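Local coordinates for CSE3 (Thermus thermophilus, PDB 2Y8Y), which cleaves CRISPR precursor RNA as an endoribonuclease of the Cas6/Cse3/CasE family and keeps hold of the processed crRNA, at residues 8-13 with 63-68; 125-130 with 148-153. One frame throughout, in Å; residues are numbered along the deposited sequence.

Interaction 1: 8-13 with 63-68; sequences TKLVLN and VLVQTL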
ATOM      1  N   THR A   8       5.971 -10.154   2.121  1.00 12.47           N
ATOM      2  CA  THR A   8       7.077 -10.677   1.327  1.00 13.88           C
ATOM      3  C   THR A   8       7.902  -9.525   0.798  1.00 14.74           C
ATOM      4  O   THR A   8       7.369  -8.603   0.199  1.00 14.42           O
ATOM      5  CB  THR A   8       6.577 -11.481   0.109  1.00 14.88           C
ATOM      6  OG1 THR A   8       5.671 -12.502   0.549  1.00 14.47           O
ATOM      7  CG2 THR A   8       7.743 -12.116  -0.655  1.00 15.30           C
ATOM      8  N   LYS A   9       9.211  -9.587   1.022  1.00 15.39           N
ATOM      9  CA  LYS A   9      10.129  -8.659   0.388  1.00 16.81           C
ATOM     10  C   LYS A   9      10.699  -9.310  -0.861  1.00 16.53           C
ATOM     11  O   LYS A   9      11.304 -10.388  -0.788  1.00 17.42           O
ATOM     12  CB  LYS A   9      11.264  -8.295   1.342  1.00 20.62           C
ATOM     13  CG  LYS A   9      12.317  -7.382   0.742  1.00 25.57           C
ATOM     14  CD  LYS A   9      13.339  -6.989   1.796  1.00 31.03           C
ATOM     15  CE  LYS A   9      14.617  -6.466   1.169  1.00 38.90           C
ATOM     16  NZ  LYS A   9      15.687  -6.314   2.194  1.00 45.42           N
ATOM     17  N   LEU A  10      10.498  -8.667  -2.007  1.00 15.82           N
ATOM     18  CA  LEU A  10      11.123  -9.103  -3.251  1.00 18.67           C
ATOM     19  C   LEU A  10      12.186  -8.096  -3.662  1.00 18.95           C
ATOM     20  O   LEU A  10      11.919  -6.899  -3.727  1.00 18.67           O
ATOM     21  CB  LEU A  10      10.090  -9.224  -4.376  1.00 16.72           C
ATOM     22  CG  LEU A  10       8.823 -10.038  -4.118  1.00 17.85           C
ATOM     23  CD1 LEU A  10       7.818  -9.830  -5.242  1.00 21.49           C
ATOM     24  CD2 LEU A  10       9.127 -11.523  -3.951  1.00 18.93           C
ATOM     25  N   VAL A  11      13.399  -8.571  -3.924  1.00 19.41           N
ATOM     26  CA  VAL A  11      14.423  -7.705  -4.489  1.00 23.20           C
ATOM     27  C   VAL A  11      14.546  -8.042  -5.966  1.00 22.96           C
ATOM     28  O   VAL A  11      15.074  -9.084  -6.336  1.00 21.83           O
ATOM     29  CB  VAL A  11      15.772  -7.856  -3.772  1.00 21.90           C
ATOM     30  CG1 VAL A  11      16.824  -7.011  -4.456  1.00 27.21           C
ATOM     31  CG2 VAL A  11      15.639  -7.451  -2.315  1.00 23.44           C
ATOM     32  N   LEU A  12      14.019  -7.171  -6.817  1.00 23.40           N
ATOM     33  CA  LEU A  12      13.968  -7.476  -8.240  1.00 24.36           C
ATOM     34  C   LEU A  12      15.328  -7.369  -8.932  1.00 27.06           C
ATOM     35  O   LEU A  12      16.180  -6.567  -8.551  1.00 28.78           O
ATOM     36  CB  LEU A  12      12.907  -6.633  -8.954  1.00 27.73           C
ATOM     37  CG  LEU A  12      11.494  -7.239  -9.007  1.00 27.20           C
ATOM     38  CD1 LEU A  12      10.959  -7.560  -7.619  1.00 23.86           C
ATOM     39  CD2 LEU A  12      10.537  -6.322  -9.750  1.00 26.14           C
ATOM     40  N   ASN A  13      15.517  -8.206  -9.945  1.00 26.04           N
ATOM     41  CA  ASN A  13      16.778  -8.280 -10.667  1.00 27.97           C
ATOM     42  C   ASN A  13      16.743  -7.435 -11.933  1.00 28.31           C
ATOM     43  O   ASN A  13      16.040  -7.767 -12.885  1.00 31.38           O
ATOM     44  CB  ASN A  13      17.081  -9.740 -11.007  1.00 29.96           C
ATOM     45  CG  ASN A  13      18.385  -9.911 -11.758  1.00 34.78           C
ATOM     46  OD1 ASN A  13      19.245  -9.027 -11.759  1.00 35.72           O
ATOM     47  ND2 ASN A  13      18.539 -11.057 -12.406  1.00 40.78           N
ATOM     48  N   VAL A  63      10.391  -4.513  -3.711  1.00 16.55           N
ATOM     49  CA  VAL A  63       8.934  -4.502  -3.696  1.00 15.56           C
ATOM     50  C   VAL A  63       8.460  -5.213  -2.442  1.00 14.76           C
ATOM     51  O   VAL A  63       8.832  -6.359  -2.190  1.00 16.23           O
ATOM     52  CB  VAL A  63       8.341  -5.199  -4.931  1.00 17.60           C
ATOM     53  CG1 VAL A  63       6.816  -5.262  -4.855  1.00 18.05           C
ATOM     54  CG2 VAL A  63       8.789  -4.492  -6.190  1.00 19.53           C
ATOM     55  N   LEU A  64       7.649  -4.525  -1.647  1.00 13.05           N
ATOM     56  CA  LEU A  64       7.029  -5.118  -0.470  1.00 14.62           C
ATOM     57  C   LEU A  64       5.610  -5.528  -0.813  1.00 11.99           C
ATOM     58  O   LEU A  64       4.825  -4.713  -1.304  1.00 13.59           O
ATOM     59  CB  LEU A  64       7.013  -4.126   0.695  1.00 16.23           C
ATOM     60  CG  LEU A  64       8.360  -3.837   1.364  1.00 28.91           C
ATOM     61  CD1 LEU A  64       9.405  -3.479   0.344  1.00 44.30           C
ATOM     62  CD2 LEU A  64       8.226  -2.729   2.393  1.00 28.45           C
ATOM     63  N   VAL A  65       5.279  -6.793  -0.569  1.00 11.75           N
ATOM     64  CA  VAL A  65       3.963  -7.318  -0.918  1.00 11.85           C
ATOM     65  C   VAL A  65       3.257  -7.803   0.323  1.00 10.88           C
ATOM     66  O   VAL A  65       3.804  -8.611   1.071  1.00 12.10           O
ATOM     67  CB  VAL A  65       4.067  -8.526  -1.872  1.00 12.68           C
ATOM     68  CG1 VAL A  65       2.673  -8.963  -2.318  1.00 12.01           C
ATOM     69  CG2 VAL A  65       4.959  -8.203  -3.062  1.00 14.47           C
ATOM     70  N   GLN A  66       2.037  -7.330   0.536  1.00 10.84           N
ATOM     71  CA  GLN A  66       1.204  -7.836   1.611  1.00 10.23           C
ATOM     72  C   GLN A  66       0.046  -8.627   1.035  1.00 11.38           C
ATOM     73  O   GLN A  66      -0.654  -8.170   0.113  1.00 12.63           O
ATOM     74  CB  GLN A  66       0.645  -6.683   2.434  1.00 11.86           C
ATOM     75  CG  GLN A  66      -0.227  -7.151   3.576  1.00  9.83           C
ATOM     76  CD  GLN A  66      -0.722  -5.996   4.406  1.00 10.15           C
ATOM     77  OE1 GLN A  66       0.025  -5.430   5.207  1.00 13.40           O
ATOM     78  NE2 GLN A  66      -1.983  -5.613   4.206  1.00  9.44           N
ATOM     79  N   THR A  67      -0.151  -9.824   1.574  1.00 11.44           N
ATOM     80  CA  THR A  67      -1.291 -10.640   1.204  1.00 11.80           C
ATOM     81  C   THR A  67      -1.977 -11.132   2.467  1.00 13.96           C
ATOM     82  O   THR A  67      -1.353 -11.242   3.515  1.00 14.85           O
ATOM     83  CB  THR A  67      -0.872 -11.839   0.336  1.00 11.89           C
ATOM     84  OG1 THR A  67       0.131 -12.603   1.019  1.00 13.87           O
ATOM     85  CG2 THR A  67      -0.300 -11.369  -0.995  1.00 11.58           C
ATOM     86  N   LEU A  68      -3.267 -11.389   2.364  1.00 11.25           N
ATOM     87  CA  LEU A  68      -4.033 -11.925   3.481  1.00 11.68           C
ATOM     88  C   LEU A  68      -3.941 -13.445   3.549  1.00 14.92           C
ATOM     89  O   LEU A  68      -4.272 -14.041   4.576  1.00 15.40           O
ATOM     90  CB  LEU A  68      -5.495 -11.504   3.349  1.00 12.22           C
ATOM     91  CG  LEU A  68      -5.727  -9.992   3.286  1.00 13.73           C
ATOM     92  CD1 LEU A  68      -7.217  -9.689   3.186  1.00 15.53           C
ATOM     93  CD2 LEU A  68      -5.153  -9.311   4.498  1.00 14.18           C
TER
HETATM   94  O   HOH W   1       3.024 -11.549   0.827  1.00 13.40           O
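Val63 and Leu10 pair across an antiparallel join between two inner strands of a four-stranded sheet in this ferredoxin-like protein; the short strand axes run at 151° to each other. Val63 and Leu10 are a hydrogen-bonded pair: Val63 N gives a bond of 2.8 Å to Leu10 O, and Leu10 N returns one to Val63 O that is almost straight, 175° at the hydrogen. With CG2 anti to its carbonyl carbon, Val63 directs that methyl at Leu12 CD1, 4.0 Å away, on the face that also carries Thr8, Leu10 and Val65. Leu64 and Lys9 follow as the non-hydrogen-bonded pair, their CA atoms 4.8 Å apart and their side chains on the other face; the extended Lys9 leads off to a cation-pi contact with Phe84 of strand 81-89. Val65 pairs with Thr8 through two more backbone bonds, while its CG2 meets Leu10 CD1 at 3.9 Å. Farther along, Thr67 joins by solvent: one water donates to Val65 O and to Thr67 OG1. That water also lies 2.8 Å from Thr8 OG1, a hydroxyl with a second hydrogen-bond partner in Trp73 NE1.

Interaction 2: 125-130 with 148-153; sequences EKVAWL and PWVQIL
Val150 is the central bump of this helix-on-sheet contact, reaching the helical segment 125-130 with both of its methyl groups. The segment axes are 10.2 Å apart at their closest, the spacing of a helix laid over a sheet, and their N-to-C directions differ by 125°. Side chains therefore fill the gap, and the interface is wholly apolar. Chi1 of 65° places Val150 CG1 between the backbone N and the carbonyl carbon, leaving CG2 anti to the N, and the fork thus made serves two residues three apart, on neighbouring turns of the helix. CG1 meets Val127 CG1 at 4.1 Å, whereas CG2 presses on Leu130 CD2 at 3.7 Å, the tightest approach between the segments. In both pairs the side chains come from opposing directions and lie alongside each other rather than meeting head-on.

Val127 is the matching bump from the helix. Its two methyls splay over a shallow hollow walled by Pro148, Val150 and Ile152: CG1 lies 4.2 Å from Pro148 CG as well as against Val150, and CG2 turns to Ile152 CD1, 4.3 Å away. The far end of Ile152 also comes within 4.4 Å of Lys126 CB, so CD1 sits beside two successive helical residues. Lys126 offers only aliphatic surface here; its NZ continues to a salt bridge with Asp155, farther along the same strand.

Within the larger fold, helix 123-136 packs on the antiparallel sheet to which strand 150-160 belongs. Leu130 reaches beyond Val150 to Phe180 of strand 173-186 and Leu103 of strand 98-110, Ile152 rests against Val178 of strand 173-186, and Leu141 of strand 139-144 touches both Pro148 and Val150.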
ATOM      1  N   GLU A 125      -4.800  19.616   0.958  1.00 12.54           N
ATOM      2  CA  GLU A 125      -5.901  18.689   0.696  1.00 10.99           C
ATOM      3  C   GLU A 125      -5.428  17.251   0.873  1.00 12.50           C
ATOM      4  O   GLU A 125      -6.167  16.397   1.389  1.00 11.45           O
ATOM      5  CB  GLU A 125      -6.452  18.891  -0.716  1.00 13.75           C
ATOM      6  CG  GLU A 125      -7.256  20.174  -0.863  1.00 13.49           C
ATOM      7  CD  GLU A 125      -7.485  20.579  -2.299  1.00 21.55           C
ATOM      8  OE1 GLU A 125      -6.801  20.070  -3.210  1.00 18.34           O
ATOM      9  OE2 GLU A 125      -8.351  21.454  -2.520  1.00 29.95           O
ATOM     10  N   LYS A 126      -4.196  16.972   0.452  1.00 10.90           N
ATOM     11  CA  LYS A 126      -3.638  15.628   0.555  1.00 12.08           C
ATOM     12  C   LYS A 126      -3.456  15.193   2.008  1.00 11.88           C
ATOM     13  O   LYS A 126      -3.826  14.069   2.366  1.00 10.00           O
ATOM     14  CB  LYS A 126      -2.321  15.546  -0.216  1.00 12.11           C
ATOM     15  CG  LYS A 126      -2.532  15.651  -1.719  1.00 11.92           C
ATOM     16  CD  LYS A 126      -1.291  16.043  -2.487  1.00 12.44           C
ATOM     17  CE  LYS A 126      -1.591  16.058  -3.974  1.00 12.64           C
ATOM     18  NZ  LYS A 126      -0.496  16.681  -4.743  1.00 14.13           N
ATOM     19  N   VAL A 127      -2.928  16.091   2.840  1.00 11.84           N
ATOM     20  CA  VAL A 127      -2.791  15.827   4.276  1.00 13.29           C
ATOM     21  C   VAL A 127      -4.154  15.680   4.959  1.00 12.61           C
ATOM     22  O   VAL A 127      -4.348  14.776   5.774  1.00 12.64           O
ATOM     23  CB  VAL A 127      -1.941  16.901   4.969  1.00 13.83           C
ATOM     24  CG1 VAL A 127      -1.994  16.723   6.482  1.00 16.47           C
ATOM     25  CG2 VAL A 127      -0.500  16.802   4.481  1.00 15.07           C
ATOM     26  N   ALA A 128      -5.110  16.537   4.613  1.00 11.30           N
ATOM     27  CA  ALA A 128      -6.448  16.431   5.193  1.00  9.42           C
ATOM     28  C   ALA A 128      -7.092  15.097   4.828  1.00 11.38           C
ATOM     29  O   ALA A 128      -7.779  14.475   5.649  1.00 11.00           O
ATOM     30  CB  ALA A 128      -7.327  17.607   4.747  1.00 12.38           C
ATOM     31  N   TRP A 129      -6.884  14.669   3.589  1.00 11.14           N
ATOM     32  CA  TRP A 129      -7.390  13.389   3.135  1.00  9.43           C
ATOM     33  C   TRP A 129      -6.795  12.270   3.996  1.00  9.76           C
ATOM     34  O   TRP A 129      -7.520  11.405   4.499  1.00  9.62           O
ATOM     35  CB  TRP A 129      -7.038  13.183   1.659  1.00  9.99           C
ATOM     36  CG  TRP A 129      -7.465  11.847   1.081  1.00 10.02           C
ATOM     37  CD1 TRP A 129      -8.672  11.567   0.515  1.00 11.03           C
ATOM     38  CD2 TRP A 129      -6.693  10.642   0.990  1.00  9.67           C
ATOM     39  NE1 TRP A 129      -8.707  10.267   0.079  1.00 10.79           N
ATOM     40  CE2 TRP A 129      -7.496   9.674   0.354  1.00 10.41           C
ATOM     41  CE3 TRP A 129      -5.399  10.280   1.398  1.00 10.29           C
ATOM     42  CZ2 TRP A 129      -7.064   8.369   0.111  1.00 11.17           C
ATOM     43  CZ3 TRP A 129      -4.957   8.972   1.146  1.00 10.88           C
ATOM     44  CH2 TRP A 129      -5.794   8.038   0.511  1.00 10.92           C
ATOM     45  N   LEU A 130      -5.478  12.278   4.173  1.00  9.72           N
ATOM     46  CA  LEU A 130      -4.832  11.246   4.987  1.00 10.12           C
ATOM     47  C   LEU A 130      -5.429  11.248   6.392  1.00  9.31           C
ATOM     48  O   LEU A 130      -5.737  10.190   6.938  1.00  9.88           O
ATOM     49  CB  LEU A 130      -3.330  11.495   5.068  1.00 10.06           C
ATOM     50  CG  LEU A 130      -2.582  10.512   5.967  1.00 10.16           C
ATOM     51  CD1 LEU A 130      -2.562   9.099   5.368  1.00 13.34           C
ATOM     52  CD2 LEU A 130      -1.196  11.052   6.136  1.00 12.74           C
ATOM     53  N   PRO A 148       0.640  18.380  12.245  1.00 31.51           N
ATOM     54  CA  PRO A 148       0.528  16.922  12.324  1.00 29.90           C
ATOM     55  C   PRO A 148       1.865  16.271  12.016  1.00 25.27           C
ATOM     56  O   PRO A 148       2.684  16.830  11.282  1.00 23.24           O
ATOM     57  CB  PRO A 148      -0.502  16.588  11.244  1.00 32.64           C
ATOM     58  CG  PRO A 148      -0.442  17.721  10.295  1.00 33.55           C
ATOM     59  CD  PRO A 148      -0.140  18.932  11.125  1.00 33.53           C
ATOM     60  N   TRP A 149       2.087  15.100  12.600  1.00 21.85           N
ATOM     61  CA  TRP A 149       3.322  14.370  12.409  1.00 19.48           C
ATOM     62  C   TRP A 149       3.273  13.561  11.124  1.00 17.12           C
ATOM     63  O   TRP A 149       3.147  12.331  11.142  1.00 15.03           O
ATOM     64  CB  TRP A 149       3.581  13.461  13.606  1.00 20.41           C
ATOM     65  CG  TRP A 149       4.999  13.071  13.729  1.00 32.15           C
ATOM     66  CD1 TRP A 149       5.843  12.714  12.717  1.00 29.11           C
ATOM     67  CD2 TRP A 149       5.770  13.027  14.931  1.00 39.99           C
ATOM     68  NE1 TRP A 149       7.090  12.433  13.220  1.00 34.54           N
ATOM     69  CE2 TRP A 149       7.072  12.622  14.579  1.00 40.36           C
ATOM     70  CE3 TRP A 149       5.483  13.284  16.275  1.00 46.20           C
ATOM     71  CZ2 TRP A 149       8.087  12.467  15.521  1.00 43.48           C
ATOM     72  CZ3 TRP A 149       6.490  13.129  17.206  1.00 50.99           C
ATOM     73  CH2 TRP A 149       7.775  12.723  16.827  1.00 49.89           C
ATOM     74  N   VAL A 150       3.348  14.265  10.001  1.00 17.93           N
ATOM     75  CA  VAL A 150       3.377  13.617   8.706  1.00 14.53           C
ATOM     76  C   VAL A 150       4.215  14.433   7.738  1.00 13.65           C
ATOM     77  O   VAL A 150       4.219  15.659   7.792  1.00 17.85           O
ATOM     78  CB  VAL A 150       1.977  13.396   8.119  1.00 18.24           C
ATOM     79  CG1 VAL A 150       1.286  14.732   7.826  1.00 22.21           C
ATOM     80  CG2 VAL A 150       2.068  12.526   6.862  1.00 15.34           C
ATOM     81  N   GLN A 151       4.940  13.728   6.880  1.00 15.08           N
ATOM     82  CA  GLN A 151       5.710  14.344   5.808  1.00 14.95           C
ATOM     83  C   GLN A 151       5.238  13.762   4.493  1.00 11.37           C
ATOM     84  O   GLN A 151       4.882  12.569   4.424  1.00 13.98           O
ATOM     85  CB  GLN A 151       7.200  13.985   5.895  1.00 28.33           C
ATOM     86  CG  GLN A 151       7.874  14.057   7.249  1.00 36.25           C
ATOM     87  CD  GLN A 151       9.187  13.279   7.253  1.00 43.48           C
ATOM     88  OE1 GLN A 151       9.219  12.096   7.597  1.00 45.13           O
ATOM     89  NE2 GLN A 151      10.272  13.935   6.843  1.00 40.93           N
ATOM     90  N   ILE A 152       5.278  14.573   3.439  1.00 13.31           N
ATOM     91  CA  ILE A 152       5.171  14.049   2.083  1.00 11.90           C
ATOM     92  C   ILE A 152       6.587  13.916   1.530  1.00 12.42           C
ATOM     93  O   ILE A 152       7.265  14.906   1.313  1.00 15.24           O
ATOM     94  CB  ILE A 152       4.283  14.927   1.187  1.00 11.94           C
ATOM     95  CG1 ILE A 152       2.842  14.902   1.702  1.00 11.83           C
ATOM     96  CG2 ILE A 152       4.307  14.396  -0.235  1.00 11.71           C
ATOM     97  CD1 ILE A 152       1.917  15.882   1.004  1.00 16.73           C
ATOM     98  N   LEU A 153       7.020  12.674   1.346  1.00 13.33           N
ATOM     99  CA  LEU A 153       8.388  12.391   0.901  1.00 13.43           C
ATOM    100  C   LEU A 153       8.545  12.478  -0.605  1.00 13.87           C
ATOM    101  O   LEU A 153       9.640  12.715  -1.108  1.00 16.15           O
ATOM    102  CB  LEU A 153       8.796  10.987   1.333  1.00 13.30           C
ATOM    103  CG  LEU A 153       8.788  10.660   2.826  1.00 21.45           C
ATOM    104  CD1 LEU A 153       9.299   9.244   3.032  1.00 19.12           C
ATOM    105  CD2 LEU A 153       9.622  11.657   3.594  1.00 25.08           C
TER

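In the fold
The two contacts lie on opposite sides of the chain's centre, their own centres 25 Å apart, and share no strand or helix. Interaction 1 is mostly buried and joins neighbours within the four-stranded sheet; interaction 2 is only partly buried and lays a helix on a separate antiparallel sheet. Their chemistry follows from this: four backbone hydrogen bonds set the register of 8-13 against 63-68, with methyl contacts added on one face, while 125-130 and 148-153 meet through side chains alone. Both avoid the annotated site, yet interaction 2 comes nearer the bound RNA, about 5 Å between nearest atoms against about 9 Å for interaction 1.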